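Local coordinates for glycoside hydrolase YxiA (Bacillus licheniformis, PDB 3LV4), which probably hydrolyses glycosidic bonds of L-arabinan, as a calcium-binding glycoside hydrolase of family 43 related to arabinan endo-1,5-alpha-L-arabinosidases, at residues 350-361 with 372-380; 388-399 with 403-413. All coordinates share one frame; numbering follows the deposited sequence.

Interaction 1: 350-361 with 372-380; sequences KSDVIGDYELVR and ESKEIRLNQ. With CA (calcium ion), chain D.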
# COMPACT_ATOMS: atom_id res chain seq x y z
N LYS A 350 -9.75 -1.71 31.34
CA LYS A 350 -8.37 -1.76 31.82
C LYS A 350 -7.86 -3.20 32.03
O LYS A 350 -6.74 -3.53 31.63
CB LYS A 350 -8.20 -0.94 33.10
CG LYS A 350 -6.77 -0.56 33.42
CD LYS A 350 -6.69 0.23 34.73
CE LYS A 350 -5.28 0.73 35.02
NZ LYS A 350 -4.87 1.83 34.10
N SER A 351 -8.67 -4.06 32.64
CA SER A 351 -8.21 -5.42 32.90
C SER A 351 -7.96 -6.20 31.61
O SER A 351 -7.15 -7.13 31.58
CB SER A 351 -9.16 -6.19 33.83
OG SER A 351 -10.29 -6.67 33.13
N ASP A 352 -8.65 -5.81 30.53
CA ASP A 352 -8.50 -6.48 29.24
C ASP A 352 -7.10 -6.24 28.68
O ASP A 352 -6.51 -7.12 28.04
CB ASP A 352 -9.52 -5.95 28.23
CG ASP A 352 -10.95 -6.34 28.55
OD1 ASP A 352 -11.16 -7.43 29.15
OD2 ASP A 352 -11.87 -5.57 28.19
N VAL A 353 -6.58 -5.04 28.90
CA VAL A 353 -5.37 -4.61 28.20
C VAL A 353 -4.10 -4.68 29.05
O VAL A 353 -3.00 -4.71 28.50
CB VAL A 353 -5.54 -3.21 27.58
CG1 VAL A 353 -6.69 -3.21 26.58
CG2 VAL A 353 -5.76 -2.16 28.67
N ILE A 354 -4.25 -4.71 30.37
CA ILE A 354 -3.11 -4.93 31.27
C ILE A 354 -2.44 -6.27 30.94
O ILE A 354 -3.11 -7.23 30.58
CB ILE A 354 -3.57 -4.95 32.74
CG1 ILE A 354 -3.80 -3.52 33.24
CG2 ILE A 354 -2.55 -5.66 33.62
CD1 ILE A 354 -4.74 -3.44 34.43
N GLY A 355 -1.11 -6.33 31.03
CA GLY A 355 -0.41 -7.58 30.80
C GLY A 355 0.86 -7.52 29.97
O GLY A 355 1.30 -6.44 29.56
N ASP A 356 1.44 -8.69 29.71
CA ASP A 356 2.67 -8.80 28.94
C ASP A 356 2.37 -8.78 27.44
O ASP A 356 1.38 -9.36 27.00
CB ASP A 356 3.42 -10.08 29.29
CG ASP A 356 3.81 -10.15 30.76
OD1 ASP A 356 4.15 -9.10 31.35
OD2 ASP A 356 3.80 -11.25 31.33
N TYR A 357 3.23 -8.12 26.67
CA TYR A 357 3.07 -8.05 25.22
C TYR A 357 4.40 -8.28 24.52
O TYR A 357 5.46 -7.96 25.06
CB TYR A 357 2.58 -6.66 24.79
CG TYR A 357 1.14 -6.33 25.11
CD1 TYR A 357 0.16 -6.35 24.12
CD2 TYR A 357 0.75 -5.99 26.41
CE1 TYR A 357 -1.16 -6.05 24.40
CE2 TYR A 357 -0.57 -5.68 26.70
CZ TYR A 357 -1.52 -5.72 25.70
OH TYR A 357 -2.83 -5.41 25.99
N GLU A 358 4.33 -8.82 23.30
CA GLU A 358 5.44 -8.72 22.37
C GLU A 358 5.32 -7.37 21.69
O GLU A 358 4.26 -7.02 21.17
CB GLU A 358 5.35 -9.82 21.31
CG GLU A 358 5.53 -11.20 21.87
CD GLU A 358 6.94 -11.44 22.36
OE1 GLU A 358 7.88 -10.74 21.92
OE2 GLU A 358 7.10 -12.35 23.19
N LEU A 359 6.40 -6.60 21.70
CA LEU A 359 6.42 -5.26 21.11
C LEU A 359 7.29 -5.24 19.87
O LEU A 359 8.45 -5.67 19.92
CB LEU A 359 6.99 -4.25 22.10
CG LEU A 359 7.18 -2.81 21.60
CD1 LEU A 359 5.84 -2.11 21.37
CD2 LEU A 359 8.03 -2.00 22.57
N VAL A 360 6.74 -4.74 18.77
CA VAL A 360 7.54 -4.48 17.57
C VAL A 360 7.62 -2.98 17.37
O VAL A 360 6.60 -2.30 17.36
CB VAL A 360 6.93 -5.11 16.29
CG1 VAL A 360 7.71 -4.66 15.06
CG2 VAL A 360 6.93 -6.64 16.40
N ARG A 361 8.84 -2.47 17.24
CA ARG A 361 9.06 -1.06 16.94
C ARG A 361 9.57 -0.97 15.51
O ARG A 361 10.73 -1.31 15.22
CB ARG A 361 10.06 -0.45 17.93
CG ARG A 361 9.45 -0.17 19.31
CD ARG A 361 10.51 0.24 20.32
NE ARG A 361 11.17 -0.94 20.84
CZ ARG A 361 12.26 -0.94 21.60
NH1 ARG A 361 12.84 0.20 21.95
NH2 ARG A 361 12.77 -2.10 22.01
N GLU A 372 12.93 -8.21 15.44
CA GLU A 372 12.33 -9.18 16.36
C GLU A 372 11.53 -8.48 17.45
O GLU A 372 11.94 -7.43 17.94
CB GLU A 372 13.41 -10.04 17.02
CG GLU A 372 14.16 -10.95 16.06
CD GLU A 372 13.40 -12.22 15.74
OE1 GLU A 372 12.37 -12.48 16.41
OE2 GLU A 372 13.84 -12.98 14.84
N SER A 373 10.38 -9.05 17.81
CA SER A 373 9.60 -8.48 18.90
C SER A 373 10.31 -8.73 20.22
O SER A 373 11.05 -9.71 20.37
CB SER A 373 8.19 -9.07 18.96
OG SER A 373 8.23 -10.43 19.36
N LYS A 374 10.08 -7.83 21.18
CA LYS A 374 10.64 -7.95 22.52
C LYS A 374 9.52 -7.80 23.54
O LYS A 374 8.53 -7.10 23.29
CB LYS A 374 11.72 -6.89 22.73
CG LYS A 374 12.83 -6.99 21.70
CD LYS A 374 14.07 -6.25 22.11
CE LYS A 374 15.20 -6.53 21.13
NZ LYS A 374 16.21 -5.45 21.15
N GLU A 375 9.68 -8.45 24.69
CA GLU A 375 8.64 -8.45 25.71
C GLU A 375 8.60 -7.21 26.58
O GLU A 375 9.63 -6.76 27.09
CB GLU A 375 8.75 -9.69 26.60
CG GLU A 375 8.65 -10.98 25.84
CD GLU A 375 8.56 -12.19 26.74
OE1 GLU A 375 8.46 -12.03 27.97
OE2 GLU A 375 8.59 -13.32 26.21
N ILE A 376 7.40 -6.68 26.75
CA ILE A 376 7.15 -5.56 27.65
C ILE A 376 5.94 -5.91 28.50
O ILE A 376 5.24 -6.89 28.22
CB ILE A 376 6.85 -4.27 26.87
CG1 ILE A 376 5.57 -4.40 26.04
CG2 ILE A 376 8.04 -3.89 25.98
CD1 ILE A 376 5.05 -3.08 25.50
N ARG A 377 5.69 -5.12 29.54
CA ARG A 377 4.46 -5.25 30.31
C ARG A 377 3.76 -3.91 30.44
O ARG A 377 4.38 -2.91 30.79
CB ARG A 377 4.71 -5.84 31.70
CG ARG A 377 3.45 -5.95 32.53
CD ARG A 377 3.65 -6.74 33.81
NE ARG A 377 2.40 -6.90 34.54
CZ ARG A 377 1.51 -7.87 34.31
NH1 ARG A 377 1.74 -8.78 33.38
NH2 ARG A 377 0.39 -7.92 35.02
N LEU A 378 2.47 -3.89 30.11
CA LEU A 378 1.63 -2.75 30.45
C LEU A 378 1.12 -3.02 31.86
O LEU A 378 0.21 -3.83 32.05
CB LEU A 378 0.45 -2.63 29.48
CG LEU A 378 0.79 -2.44 28.00
CD1 LEU A 378 -0.45 -2.06 27.20
CD2 LEU A 378 1.89 -1.40 27.83
N ASN A 379 1.74 -2.37 32.84
CA ASN A 379 1.39 -2.58 34.24
C ASN A 379 0.12 -1.85 34.65
O ASN A 379 -0.25 -0.83 34.05
CB ASN A 379 2.53 -2.15 35.16
CG ASN A 379 3.79 -2.97 34.93
OD1 ASN A 379 3.98 -4.01 35.56
ND2 ASN A 379 4.64 -2.51 34.03
N GLN A 380 -0.53 -2.36 35.68
CA GLN A 380 -1.75 -1.76 36.19
C GLN A 380 -1.53 -0.30 36.60
O GLN A 380 -2.45 0.51 36.53
CB GLN A 380 -2.26 -2.57 37.38
CG GLN A 380 -3.56 -2.05 37.95
CD GLN A 380 -4.15 -3.01 38.96
OE1 GLN A 380 -4.16 -4.22 38.74
NE2 GLN A 380 -4.63 -2.47 40.07
CA CA D . 8.87 -13.91 23.83
O HOH W 1 10.18 -12.12 22.66
O HOH W 2 11.21 -4.40 17.48
O HOH W 3 11.57 -14.53 24.33
O HOH W 4 6.94 -15.66 24.48

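Interaction 2: 388-399 with 403-413; sequences VAGTWKNTGHNK and KIDGKTYDGVF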
# COMPACT_ATOMS: atom_id res chain seq x y z
N VAL A 388 11.39 -2.00 27.22
CA VAL A 388 11.45 -0.54 27.26
C VAL A 388 10.81 -0.04 28.55
O VAL A 388 10.00 -0.73 29.17
CB VAL A 388 10.71 0.12 26.07
CG1 VAL A 388 11.31 -0.33 24.75
CG2 VAL A 388 9.22 -0.18 26.14
N ALA A 389 11.19 1.17 28.94
CA ALA A 389 10.55 1.84 30.05
C ALA A 389 9.68 2.96 29.49
O ALA A 389 10.08 3.67 28.56
CB ALA A 389 11.60 2.40 31.02
N GLY A 390 8.49 3.12 30.04
CA GLY A 390 7.61 4.18 29.58
C GLY A 390 6.31 4.22 30.34
O GLY A 390 6.21 3.67 31.44
N THR A 391 5.32 4.88 29.76
CA THR A 391 4.00 4.96 30.36
C THR A 391 2.92 4.67 29.32
O THR A 391 3.17 4.74 28.11
CB THR A 391 3.74 6.34 31.00
OG1 THR A 391 3.64 7.34 29.98
CG2 THR A 391 4.86 6.72 31.96
N TRP A 392 1.72 4.34 29.79
CA TRP A 392 0.64 4.04 28.88
C TRP A 392 -0.68 4.33 29.56
O TRP A 392 -0.77 4.34 30.80
CB TRP A 392 0.69 2.56 28.46
CG TRP A 392 0.23 1.66 29.57
CD1 TRP A 392 0.97 1.21 30.61
CD2 TRP A 392 -1.09 1.12 29.75
NE1 TRP A 392 0.20 0.42 31.44
CE2 TRP A 392 -1.07 0.35 30.93
CE3 TRP A 392 -2.29 1.22 29.03
CZ2 TRP A 392 -2.20 -0.32 31.41
CZ3 TRP A 392 -3.41 0.56 29.51
CH2 TRP A 392 -3.35 -0.21 30.68
N LYS A 393 -1.70 4.57 28.76
CA LYS A 393 -3.06 4.60 29.26
C LYS A 393 -4.04 4.21 28.18
O LYS A 393 -3.75 4.36 26.98
CB LYS A 393 -3.41 5.97 29.83
CG LYS A 393 -3.37 7.10 28.84
CD LYS A 393 -3.66 8.42 29.56
CE LYS A 393 -3.44 9.61 28.66
NZ LYS A 393 -3.99 10.87 29.26
N ASN A 394 -5.18 3.68 28.59
CA ASN A 394 -6.27 3.45 27.66
C ASN A 394 -7.28 4.57 27.80
O ASN A 394 -7.62 4.97 28.92
CB ASN A 394 -6.94 2.09 27.87
CG ASN A 394 -7.59 1.96 29.23
OD1 ASN A 394 -6.91 1.99 30.25
ND2 ASN A 394 -8.91 1.81 29.24
N THR A 395 -7.75 5.10 26.67
CA THR A 395 -8.75 6.16 26.70
C THR A 395 -9.93 5.81 25.81
O THR A 395 -9.84 4.93 24.96
CB THR A 395 -8.16 7.53 26.28
OG1 THR A 395 -7.79 7.50 24.90
CG2 THR A 395 -6.94 7.86 27.12
N GLY A 396 -11.05 6.49 26.02
CA GLY A 396 -12.26 6.22 25.26
C GLY A 396 -12.64 4.75 25.26
O GLY A 396 -12.47 4.04 26.26
N HIS A 397 -13.13 4.30 24.11
CA HIS A 397 -13.60 2.94 23.91
C HIS A 397 -12.41 1.98 23.84
O HIS A 397 -12.43 0.89 24.43
CB HIS A 397 -14.35 2.89 22.57
CG HIS A 397 -15.62 2.11 22.60
ND1 HIS A 397 -16.32 1.79 21.46
CD2 HIS A 397 -16.32 1.59 23.63
CE1 HIS A 397 -17.40 1.11 21.78
NE2 HIS A 397 -17.43 0.97 23.10
N ASN A 398 -11.38 2.37 23.12
CA ASN A 398 -10.32 1.44 22.78
C ASN A 398 -9.06 2.12 22.27
O ASN A 398 -8.27 1.53 21.54
CB ASN A 398 -10.84 0.45 21.74
CG ASN A 398 -11.58 1.14 20.61
OD1 ASN A 398 -11.15 2.18 20.12
ND2 ASN A 398 -12.71 0.56 20.20
N LYS A 399 -8.87 3.38 22.66
CA LYS A 399 -7.64 4.08 22.29
C LYS A 399 -6.53 3.80 23.29
O LYS A 399 -6.77 3.56 24.48
CB LYS A 399 -7.88 5.59 22.20
CG LYS A 399 -8.94 6.00 21.19
CD LYS A 399 -8.64 5.45 19.81
CE LYS A 399 -9.45 6.19 18.73
NZ LYS A 399 -10.92 5.93 18.80
N LYS A 403 4.00 6.37 26.00
CA LYS A 403 5.19 7.20 25.95
C LYS A 403 6.42 6.32 26.09
O LYS A 403 6.66 5.74 27.14
CB LYS A 403 5.16 8.28 27.03
CG LYS A 403 4.10 9.34 26.80
CD LYS A 403 4.34 10.54 27.71
CE LYS A 403 3.43 11.70 27.35
NZ LYS A 403 2.02 11.39 27.68
N ILE A 404 7.17 6.23 24.99
CA ILE A 404 8.33 5.35 24.89
C ILE A 404 9.38 6.07 24.06
O ILE A 404 9.03 6.79 23.13
CB ILE A 404 7.97 4.06 24.12
CG1 ILE A 404 6.86 3.29 24.84
CG2 ILE A 404 9.19 3.19 23.92
CD1 ILE A 404 6.18 2.24 23.95
N ASP A 405 10.65 5.86 24.40
CA ASP A 405 11.75 6.28 23.53
C ASP A 405 11.69 7.77 23.20
O ASP A 405 12.05 8.18 22.09
CB ASP A 405 11.78 5.43 22.24
CG ASP A 405 12.19 3.96 22.50
OD1 ASP A 405 13.15 3.73 23.27
OD2 ASP A 405 11.58 3.04 21.91
N GLY A 406 11.24 8.57 24.17
CA GLY A 406 11.18 10.01 24.02
C GLY A 406 10.03 10.53 23.16
O GLY A 406 9.96 11.72 22.85
N LYS A 407 9.13 9.63 22.78
CA LYS A 407 8.03 9.98 21.89
C LYS A 407 6.67 9.60 22.47
O LYS A 407 6.59 8.83 23.42
CB LYS A 407 8.24 9.32 20.52
CG LYS A 407 9.36 9.97 19.73
CD LYS A 407 9.66 9.23 18.45
CE LYS A 407 10.35 7.92 18.74
NZ LYS A 407 10.76 7.25 17.49
N THR A 408 5.62 10.18 21.91
CA THR A 408 4.25 9.87 22.31
C THR A 408 3.55 9.18 21.15
O THR A 408 3.62 9.63 20.02
CB THR A 408 3.46 11.13 22.68
OG1 THR A 408 4.10 11.78 23.80
CG2 THR A 408 2.03 10.77 23.07
N TYR A 409 2.88 8.06 21.45
CA TYR A 409 2.24 7.25 20.44
C TYR A 409 0.76 7.17 20.71
O TYR A 409 0.34 6.92 21.84
CB TYR A 409 2.81 5.83 20.46
CG TYR A 409 4.26 5.74 20.07
CD1 TYR A 409 5.27 5.99 21.01
CD2 TYR A 409 4.64 5.40 18.78
CE1 TYR A 409 6.61 5.91 20.66
CE2 TYR A 409 5.97 5.32 18.42
CZ TYR A 409 6.95 5.57 19.36
OH TYR A 409 8.28 5.48 19.01
N ASP A 410 -0.04 7.38 19.66
CA ASP A 410 -1.49 7.30 19.76
C ASP A 410 -1.96 6.16 18.89
O ASP A 410 -1.61 6.08 17.72
CB ASP A 410 -2.11 8.61 19.27
CG ASP A 410 -1.88 9.75 20.25
OD1 ASP A 410 -2.55 9.76 21.30
OD2 ASP A 410 -1.04 10.63 19.97
N GLY A 411 -2.78 5.28 19.46
CA GLY A 411 -3.20 4.12 18.71
C GLY A 411 -4.50 3.52 19.18
O GLY A 411 -5.29 4.17 19.89
N VAL A 412 -4.73 2.28 18.77
CA VAL A 412 -6.00 1.60 18.99
C VAL A 412 -5.75 0.16 19.44
O VAL A 412 -4.84 -0.50 18.94
CB VAL A 412 -6.84 1.60 17.68
CG1 VAL A 412 -8.22 1.00 17.94
CG2 VAL A 412 -7.00 3.03 17.15
N PHE A 413 -6.55 -0.30 20.42
CA PHE A 413 -6.56 -1.70 20.87
C PHE A 413 -7.54 -2.52 20.02
O PHE A 413 -8.62 -2.04 19.67
CB PHE A 413 -7.05 -1.80 22.32
CG PHE A 413 -6.04 -1.38 23.37
CD1 PHE A 413 -4.94 -2.17 23.67
CD2 PHE A 413 -6.25 -0.22 24.12
CE1 PHE A 413 -4.04 -1.79 24.67
CE2 PHE A 413 -5.36 0.16 25.12
CZ PHE A 413 -4.25 -0.63 25.40
O HOH W 5 11.50 4.04 26.36

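Interaction 1: 350-361 with 372-380
Glu358 and Glu375 reach the same calcium ion from neighbouring strands of an antiparallel beta hairpin in the C-terminal lipocalin-like domain. Each gives one carboxylate oxygen, and the Glu358 OE2 to Glu375 OE2 gap is 3.5 Å. The two carboxylate planes stand 85° apart, so the metal is gripped by crossed groups. Glu358 bends at chi2 (-68°) to bring OE2 to the ion, whereas Glu375 reaches it with an extended chain. Asn281 and three waters complete the site.

The second shell fixes the other oxygen of Glu358. Ser373 OG donates to Glu358 OE1 at 2.6 Å from above the carboxylate plane. A calcium-bound water donates to the same OE1 at 2.8 Å. Ser373 OG is also bonded to the backbone N of Asn281, whose side chain binds the ion.

Glu358 and Glu375 form a non-hydrogen-bonded pair. The backbone bonds fall on either side of it, at Tyr357 with Ile376 and at Leu359 with Lys374. Asp356 and Arg377 share the face of the calcium ligands and form a salt bridge. Arg377 NH1 lies above the Asp356 carboxylate plane, while Asp356 OD1 sits in the guanidinium plane. Gly355 CA lies over one face of that guanidinium.

The opposite face of the hairpin is largely apolar. Leu359 CD2 meets Ile376 CG2 at 3.9 Å. Leu378 crosses Tyr357 at about a right angle, with its CD1 3.7 Å from Tyr357 CE2. The ring is held at its far end, where Tyr357 OH donates to Val353 O at 2.6 Å.

Interaction 2: 388-399 with 403-413
Phe413 packs against Asn394, Asn398 and Lys399 from the third strand of the antiparallel meander formed by strands 390-395, 399-404 and 407-418 of the lipocalin-like domain. Its chi1 of -76° sets CG beside the backbone N and directs the ring toward Asn394 and Lys399. There Phe413 CE2 comes 3.7 Å from Asn394 CB, and Phe413 CZ reaches Trp392 CZ3 at 4.4 Å. With an alanine at this position the Asn394 and Trp392 side chains would probably lose their common neighbour, leaving a gap between them.

The backbone is tied at the same residue by Phe413 N, which donates almost straight (176°) to Asn398 O at 2.7 Å. Asn398 and Val412 run side by side and point the same way, with Asn398 OD1 3.8 Å from Val412 CG1. The other end of the amide, Asn398 ND2, bonds to Glu346 O. Val412 CG2 turns instead to the aliphatic part of Lys399, whose CD lies beside it.

At the other end of the contact, Thr391 and Lys403 form a hydrogen-bonded pair. The chi1 of Thr391, 68°, places OG1 between its own backbone N and carbonyl carbon, facing Lys403 CB at 3.4 Å. Beside this pair, Gly390 CA packs closely on Lys403 O, at 3.0 Å. Val388 crosses Ile404 at about a right angle through methyl groups. Ile404 opens a type I' turn to Lys407. At this turn one water is held between two backbone groups, donating to Ala389 O and accepting from Asp405 N.

Interactions 1 and 2 lie in series along the chain, in the same C-terminal domain, with centres about 11 Å apart. They touch at several points. Arg361 NH1 makes a salt bridge to Asp405 OD2 at 3.1 Å, joining the hairpin of interaction 1 to the type I' turn of interaction 2. Asn379 O probably accepts a hydrogen bond from Trp392 NE1 at 2.9 Å. Between the two contacts, Val353 CG1 packs on Phe413 CD1 at 3.6 Å. Interaction 1 supplies two ligands of the nearby calcium ion, Glu358 and Glu375. In interaction 2 the side chain of Asp405 stays about 13 Å from the ion, and that of Val388 is about 10 Å from the side chain of Glu375.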